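Local coordinates for protein hydroxyglutarate synthase (Pseudomonas putida, PDB 6W1G) that uses iron(II) and molecular oxygen to decarboxylate and hydroxylate 2-oxoadipate, yielding D-2-hydroxyglutarate in D-lysine catabolism, at residues Gln436-Glu440 / Leu441-Ala445. Numbering follows the deposited sequence.
Sequences QVQDE and LALYA
An N-cap opens helix 440-458, the last helix of the chain, where D439 ends the loop from helix 424-433. D439 OD1 accepts a weak, bent bond from L441 N at 2.9 Å (N-H...O 128°). The carboxylate reaches that N-H because D439 CG lies anti to its own backbone N (chi1 175°); its other oxygen, OD2, sits 3.9 Å from A442 CB. The first helical turn closes through D439 O, which accepts from L443 N at 3.1 Å, and E440 O, which takes Y444 N at 2.9 Å. E440 O also lies over one face of the Y444 ring, 3.1 Å from CD2, while E440 CB touches CE2 of the same ring. The Y444 hydroxyl bonds to E397 N and, weakly, to D398, tying the helix start to the loop after strand 389-393; a leucine here would probably leave E397 N without its hydroxyl mate and open a gap beside E440 O and E440 CB. L443 turns toward the loop, and V96 of strand 94-100 touches its side chain. There the branch carbon L443 CG packs 3.5 Å from D439 O, the same oxygen that accepts from L443 N.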
loop_
_atom_site.group_PDB
_atom_site.type_symbol
_atom_site.label_atom_id
_atom_site.label_comp_id
_atom_site.label_asym_id
_atom_site.label_seq_id
_atom_site.Cartn_x
_atom_site.Cartn_y
_atom_site.Cartn_z
ATOM N N GLN A 436 -9.411 -9.045 13.981
ATOM C CA GLN A 436 -8.795 -9.864 12.942
ATOM C C GLN A 436 -8.538 -9.030 11.692
ATOM O O GLN A 436 -9.285 -8.092 11.406
ATOM C CB GLN A 436 -9.699 -11.046 12.598
ATOM C CG GLN A 436 -9.683 -12.068 13.703
ATOM C CD GLN A 436 -10.173 -13.416 13.255
ATOM O OE1 GLN A 436 -9.434 -14.394 13.291
ATOM N NE2 GLN A 436 -11.426 -13.485 12.831
ATOM N N VAL A 437 -7.426 -9.320 11.005
ATOM C CA VAL A 437 -7.171 -8.650 9.725
ATOM C C VAL A 437 -8.139 -9.209 8.685
ATOM O O VAL A 437 -8.588 -10.370 8.775
ATOM C CB VAL A 437 -5.708 -8.767 9.267
ATOM C CG1 VAL A 437 -4.794 -8.267 10.399
ATOM C CG2 VAL A 437 -5.328 -10.153 8.827
ATOM N N GLN A 438 -8.535 -8.372 7.751
ATOM C CA GLN A 438 -9.408 -8.788 6.670
ATOM C C GLN A 438 -8.599 -9.551 5.625
ATOM O O GLN A 438 -7.414 -9.295 5.412
ATOM C CB GLN A 438 -10.029 -7.563 6.005
ATOM C CG GLN A 438 -11.134 -6.880 6.723
ATOM C CD GLN A 438 -12.416 -7.261 6.061
ATOM O OE1 GLN A 438 -12.683 -8.445 5.861
ATOM N NE2 GLN A 438 -13.198 -6.270 5.662
ATOM N N ASP A 439 -9.277 -10.481 4.949
ATOM C CA ASP A 439 -8.681 -11.268 3.866
ATOM C C ASP A 439 -8.859 -10.488 2.569
ATOM O O ASP A 439 -9.980 -10.373 2.038
ATOM C CB ASP A 439 -9.388 -12.615 3.796
ATOM C CG ASP A 439 -8.948 -13.486 2.630
ATOM O OD1 ASP A 439 -8.082 -13.104 1.812
ATOM O OD2 ASP A 439 -9.504 -14.602 2.544
ATOM N N GLU A 440 -7.747 -9.977 2.039
ATOM C CA GLU A 440 -7.811 -9.170 0.825
ATOM C C GLU A 440 -8.388 -9.934 -0.344
ATOM O O GLU A 440 -9.056 -9.339 -1.184
ATOM C CB GLU A 440 -6.455 -8.572 0.474
ATOM C CG GLU A 440 -5.324 -9.526 0.103
ATOM C CD GLU A 440 -4.588 -10.110 1.299
ATOM O OE1 GLU A 440 -5.114 -10.060 2.428
ATOM O OE2 GLU A 440 -3.464 -10.614 1.109
ATOM N N LEU A 441 -8.081 -11.236 -0.459
ATOM C CA LEU A 441 -8.621 -11.994 -1.598
ATOM C C LEU A 441 -10.149 -12.070 -1.560
ATOM O O LEU A 441 -10.809 -12.012 -2.600
ATOM C CB LEU A 441 -7.969 -13.366 -1.656
ATOM C CG LEU A 441 -6.438 -13.277 -1.659
ATOM C CD1 LEU A 441 -5.801 -14.641 -1.816
ATOM C CD2 LEU A 441 -5.842 -12.326 -2.703
ATOM N N ALA A 442 -10.724 -12.242 -0.372
ATOM C CA ALA A 442 -12.177 -12.217 -0.240
ATOM C C ALA A 442 -12.740 -10.860 -0.629
ATOM O O ALA A 442 -13.788 -10.784 -1.298
ATOM C CB ALA A 442 -12.583 -12.593 1.188
ATOM N N LEU A 443 -12.037 -9.784 -0.264
ATOM C CA LEU A 443 -12.489 -8.444 -0.617
ATOM C C LEU A 443 -12.443 -8.250 -2.138
ATOM O O LEU A 443 -13.348 -7.641 -2.723
ATOM C CB LEU A 443 -11.601 -7.404 0.072
ATOM C CG LEU A 443 -11.740 -7.331 1.587
ATOM C CD1 LEU A 443 -10.697 -6.372 2.131
ATOM C CD2 LEU A 443 -13.115 -6.919 1.960
ATOM N N TYR A 444 -11.398 -8.745 -2.803
ATOM C CA TYR A 444 -11.320 -8.621 -4.250
ATOM C C TYR A 444 -12.427 -9.417 -4.931
ATOM O O TYR A 444 -13.044 -8.954 -5.895
ATOM C CB TYR A 444 -9.958 -9.072 -4.769
ATOM C CG TYR A 444 -8.793 -8.210 -4.352
ATOM C CD1 TYR A 444 -8.855 -6.832 -4.416
ATOM C CD2 TYR A 444 -7.626 -8.790 -3.918
ATOM C CE1 TYR A 444 -7.782 -6.043 -4.012
ATOM C CE2 TYR A 444 -6.542 -7.984 -3.532
ATOM C CZ TYR A 444 -6.651 -6.628 -3.569
ATOM O OH TYR A 444 -5.592 -5.796 -3.234
ATOM N N ALA A 445 -12.694 -10.625 -4.439
ATOM C CA ALA A 445 -13.775 -11.423 -4.995
ATOM C C ALA A 445 -15.098 -10.692 -4.886
ATOM O O ALA A 445 -15.931 -10.762 -5.806
ATOM C CB ALA A 445 -13.838 -12.800 -4.330
#